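Local coordinates for protein colicin-B (PDB 1RH1) that kills Escherichia coli and closely related bacteria by forming channels that depolarise the cytoplasmic membrane and dissipate cellular energy, at residues A[349-354]-A[491-496]; A[225-230]-A[268-273]. All blocks are in the same frame, centred on the assembly; numbering follows the deposited sequence.

Interaction 1. Residues A[349-354]-A[491-496]; sequences REIAEN and GAIGAF
In the helical bundle of the pore-forming domain, Ile351 of helix 342-357 meets Ile493 and Gly494 of helix 479-495. The second helix belongs to a predicted membrane-spanning region, and with helix 457-472 before it forms the hydrophobic hairpin that channel-forming colicins keep wrapped in amphipathic helices while soluble. The closest approach is methyl to methyl, Ile351 CG2 to Ile493 CG2 at 3.6 Å, the two branched chains crossing at a slant. Both isoleucines hold CG2 opposite the backbone N across the first torsion, which turns this methyl of each toward the other helix. The longer branch of Ile351 stays extended (chi2 -167°), and its CD1 comes to rest 4.1 Å from Gly494 CA. Here the CA atoms of Ile351 and Gly494 are only 6.7 Å apart; glycine suits the place because the CD1 methyl can lie directly on its backbone. Ile329 of helix 291-340 touches both isoleucines, while Ile497 and Phe501 also pack on Ile351. Between these two segments the contact consists of dispersion and hydrophobic packing without polar bonds, which is consistent with a hairpin that, as in other channel-forming colicins, is thought to leave its wrapping to enter the membrane.

Interaction 2. Residues A[225-230]-A[268-273]; sequences LVLSVG and VIVRFP
Leu227 and Val270 sit 9.9 Å apart, CA to CA, and Val229 and Phe272 keep nearly the same spacing at 9.8 Å. Segments 225-230 and 268-273 run in the same general direction, inclined to each other, and come closer from Leu225 and Val268 toward Leu227 and Val270, still too far apart for backbone pairing; the gap is filled by four apolar side chains. In each segment the two contributing residues lie two positions apart, so that both point toward the other segment. Leu227 supplies one methyl, CD1, to two partners: it lies 4.0 Å from Val270 CG1 and equally far from Phe272 CZ. Leucine suits this place because its side chain is long enough to set one methyl against both Val270 and the ring; it runs nearly at right angles to that of Phe272.

The strands 225-228 and 266-271 belong to the curled mixed sheet of the N-terminal part of the protein. They are not neighbours in it: 225-228 pairs with 213-216, that strand with 189-201, and 189-201 with 266-271. Side chains therefore meet across the sheet's curvature, probably on its inner side, where Ala216 touches both Leu227 and Val270.

Past the strand ends, Phe272 reaches back with CG opposite its carbonyl carbon (chi1 -72°). The ring's CE1 approaches Val229 CG1 to 3.6 Å, the two side chains passing in opposite directions and the methyl meeting the ring obliquely. Val270 CG1 lies over one face of this ring, 4.0 Å above its plane and displaced toward the rim, so a neighbour from the same segment supports the phenylalanine. A large flat side chain serves here because it can span the distance to both Leu227 and Val229, while Val278 from a loop touches both Val229 and Phe272.

How the interactions relate
Interaction 2 belongs to the sheet-rich N-terminal part of colicin B and interaction 1 to the pore-forming bundle. They lie on opposite sides of the chain's centre, 61 Å apart between centres and about 42 Å between nearest atoms, so neither touches the other. The long helix 291-340 joins the two regions. It follows strand 281-286, whose Ile283 packs on Val270, and further along it carries Ile329, which touches both isoleucines of interaction 1. The TonB box also lies at the sheet-rich end of the sequence: its strand 20-22 pairs with 260-262, just before strand 266-271.

Interaction 1. Residues A[349-354]-A[491-496]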
# COMPACT_ATOMS: atom_id res chain seq x y z
N ARG A 349 3.01 26.15 -20.38
CA ARG A 349 2.31 24.87 -20.33
C ARG A 349 3.36 23.80 -20.05
O ARG A 349 3.22 23.09 -19.07
CB ARG A 349 1.63 24.43 -21.64
CG ARG A 349 0.69 25.34 -22.42
CD ARG A 349 -0.58 25.77 -21.71
NE ARG A 349 -0.58 27.21 -21.41
CZ ARG A 349 -1.42 28.12 -21.95
NH1 ARG A 349 -2.37 27.79 -22.84
NH2 ARG A 349 -1.32 29.39 -21.57
N GLU A 350 4.44 23.78 -20.86
CA GLU A 350 5.58 22.88 -20.68
C GLU A 350 6.24 22.95 -19.30
O GLU A 350 6.44 21.89 -18.70
CB GLU A 350 6.68 23.16 -21.69
CG GLU A 350 6.45 22.72 -23.12
CD GLU A 350 6.67 21.22 -23.31
OE1 GLU A 350 5.69 20.47 -23.31
OE2 GLU A 350 7.82 20.82 -23.47
N ILE A 351 6.57 24.12 -18.73
CA ILE A 351 7.20 24.15 -17.42
C ILE A 351 6.21 23.63 -16.40
O ILE A 351 6.57 22.75 -15.62
CB ILE A 351 7.65 25.57 -17.06
CG1 ILE A 351 8.73 26.01 -18.03
CG2 ILE A 351 8.21 25.61 -15.67
CD1 ILE A 351 9.53 27.28 -17.67
N ALA A 352 4.96 24.08 -16.44
CA ALA A 352 3.97 23.55 -15.54
C ALA A 352 3.75 22.06 -15.74
O ALA A 352 3.59 21.36 -14.75
CB ALA A 352 2.67 24.25 -15.75
N GLU A 353 3.77 21.52 -16.97
CA GLU A 353 3.62 20.08 -17.23
C GLU A 353 4.76 19.34 -16.54
O GLU A 353 4.54 18.41 -15.76
CB GLU A 353 3.67 19.76 -18.73
CG GLU A 353 2.37 20.04 -19.51
CD GLU A 353 2.43 20.11 -21.06
OE1 GLU A 353 3.24 19.41 -21.69
OE2 GLU A 353 1.64 20.88 -21.64
N ASN A 354 5.99 19.81 -16.77
CA ASN A 354 7.16 19.25 -16.14
C ASN A 354 7.18 19.29 -14.62
O ASN A 354 7.71 18.38 -13.97
CB ASN A 354 8.37 19.97 -16.66
CG ASN A 354 8.93 19.26 -17.87
OD1 ASN A 354 8.32 19.22 -18.93
ND2 ASN A 354 10.11 18.69 -17.67
N GLY A 491 13.04 31.48 -17.24
CA GLY A 491 14.38 31.00 -17.46
C GLY A 491 14.93 30.47 -16.15
O GLY A 491 15.70 29.51 -16.19
N ALA A 492 14.54 31.00 -14.98
CA ALA A 492 15.03 30.50 -13.70
C ALA A 492 14.34 29.20 -13.30
O ALA A 492 15.03 28.22 -13.05
CB ALA A 492 14.79 31.51 -12.59
N ILE A 493 13.02 29.08 -13.25
CA ILE A 493 12.40 27.79 -12.99
C ILE A 493 12.79 26.78 -14.07
O ILE A 493 12.95 25.59 -13.82
CB ILE A 493 10.92 27.98 -12.99
CG1 ILE A 493 10.59 28.90 -11.87
CG2 ILE A 493 10.21 26.66 -12.84
CD1 ILE A 493 9.18 29.46 -12.09
N GLY A 494 13.00 27.30 -15.28
CA GLY A 494 13.40 26.48 -16.42
C GLY A 494 14.69 25.71 -16.20
O GLY A 494 14.71 24.47 -16.31
N ALA A 495 15.72 26.48 -15.82
CA ALA A 495 17.07 25.99 -15.55
C ALA A 495 17.21 24.84 -14.56
O ALA A 495 18.18 24.10 -14.65
CB ALA A 495 17.91 27.15 -15.05
N PHE A 496 16.29 24.66 -13.61
CA PHE A 496 16.31 23.56 -12.67
C PHE A 496 15.63 22.34 -13.24
O PHE A 496 15.61 21.28 -12.60
CB PHE A 496 15.58 23.94 -11.34
CG PHE A 496 16.46 24.79 -10.41
CD1 PHE A 496 16.16 26.13 -10.20
CD2 PHE A 496 17.60 24.22 -9.82
CE1 PHE A 496 17.00 26.90 -9.41
CE2 PHE A 496 18.44 25.00 -9.02
CZ PHE A 496 18.14 26.34 -8.82

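Interaction 2. Residues A[225-230]-A[268-273]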
# COMPACT_ATOMS: atom_id res chain seq x y z
N LEU A 225 -2.92 -31.05 3.00
CA LEU A 225 -4.03 -31.44 3.87
C LEU A 225 -4.91 -32.43 3.13
O LEU A 225 -5.10 -32.33 1.92
CB LEU A 225 -4.81 -30.19 4.24
CG LEU A 225 -6.03 -30.33 5.12
CD1 LEU A 225 -5.72 -30.94 6.46
CD2 LEU A 225 -6.58 -28.94 5.31
N VAL A 226 -5.39 -33.46 3.83
CA VAL A 226 -6.25 -34.44 3.19
C VAL A 226 -7.65 -33.99 3.51
O VAL A 226 -7.96 -33.74 4.67
CB VAL A 226 -5.95 -35.85 3.76
CG1 VAL A 226 -7.09 -36.81 3.51
CG2 VAL A 226 -4.78 -36.44 3.03
N LEU A 227 -8.48 -33.87 2.47
CA LEU A 227 -9.87 -33.47 2.65
C LEU A 227 -10.80 -34.62 2.33
O LEU A 227 -10.83 -35.15 1.22
CB LEU A 227 -10.14 -32.27 1.75
CG LEU A 227 -9.27 -31.06 2.04
CD1 LEU A 227 -8.96 -30.31 0.76
CD2 LEU A 227 -9.97 -30.23 3.08
N SER A 228 -11.54 -35.07 3.33
CA SER A 228 -12.49 -36.14 3.18
C SER A 228 -13.86 -35.50 2.96
O SER A 228 -14.58 -35.08 3.88
CB SER A 228 -12.45 -36.99 4.43
OG SER A 228 -13.38 -38.06 4.36
N VAL A 229 -14.21 -35.43 1.67
CA VAL A 229 -15.44 -34.78 1.22
C VAL A 229 -16.62 -35.70 1.06
O VAL A 229 -17.69 -35.27 0.62
CB VAL A 229 -15.26 -34.06 -0.12
CG1 VAL A 229 -14.06 -33.12 -0.02
CG2 VAL A 229 -15.14 -35.08 -1.25
N GLY A 230 -16.41 -36.98 1.39
CA GLY A 230 -17.41 -38.03 1.24
C GLY A 230 -18.74 -37.78 1.91
O GLY A 230 -19.76 -37.66 1.25
N VAL A 268 -6.45 -20.24 0.66
CA VAL A 268 -6.48 -20.58 -0.76
C VAL A 268 -7.87 -21.04 -1.15
O VAL A 268 -8.72 -21.25 -0.29
CB VAL A 268 -5.49 -21.72 -1.12
CG1 VAL A 268 -4.06 -21.35 -0.79
CG2 VAL A 268 -5.83 -22.96 -0.32
N ILE A 269 -8.12 -21.21 -2.44
CA ILE A 269 -9.39 -21.77 -2.85
C ILE A 269 -9.01 -23.09 -3.46
O ILE A 269 -8.33 -23.19 -4.48
CB ILE A 269 -10.10 -20.83 -3.85
CG1 ILE A 269 -10.74 -19.70 -3.07
CG2 ILE A 269 -11.18 -21.56 -4.62
CD1 ILE A 269 -11.47 -18.71 -3.97
N VAL A 270 -9.43 -24.12 -2.73
CA VAL A 270 -9.17 -25.49 -3.13
C VAL A 270 -10.25 -25.85 -4.11
O VAL A 270 -11.44 -25.80 -3.80
CB VAL A 270 -9.23 -26.41 -1.91
CG1 VAL A 270 -8.97 -27.81 -2.39
CG2 VAL A 270 -8.19 -26.06 -0.87
N ARG A 271 -9.77 -26.20 -5.30
CA ARG A 271 -10.58 -26.64 -6.44
C ARG A 271 -10.53 -28.17 -6.60
O ARG A 271 -9.46 -28.75 -6.81
CB ARG A 271 -10.03 -25.91 -7.65
CG ARG A 271 -10.58 -26.29 -9.00
CD ARG A 271 -9.85 -25.51 -10.06
NE ARG A 271 -10.84 -25.13 -11.03
CZ ARG A 271 -10.54 -24.78 -12.28
NH1 ARG A 271 -9.26 -24.78 -12.70
NH2 ARG A 271 -11.53 -24.43 -13.11
N PHE A 272 -11.65 -28.89 -6.52
CA PHE A 272 -11.62 -30.34 -6.59
C PHE A 272 -11.54 -30.93 -8.01
O PHE A 272 -11.61 -30.15 -8.97
CB PHE A 272 -12.83 -30.83 -5.83
CG PHE A 272 -12.62 -30.61 -4.34
CD1 PHE A 272 -12.00 -31.60 -3.58
CD2 PHE A 272 -13.02 -29.41 -3.74
CE1 PHE A 272 -11.79 -31.39 -2.22
CE2 PHE A 272 -12.80 -29.21 -2.37
CZ PHE A 272 -12.19 -30.20 -1.61
N PRO A 273 -11.32 -32.23 -8.27
CA PRO A 273 -11.04 -32.76 -9.59
C PRO A 273 -12.18 -32.78 -10.59
O PRO A 273 -13.36 -32.68 -10.26
CB PRO A 273 -10.48 -34.14 -9.33
CG PRO A 273 -9.82 -34.03 -8.01
CD PRO A 273 -10.89 -33.23 -7.29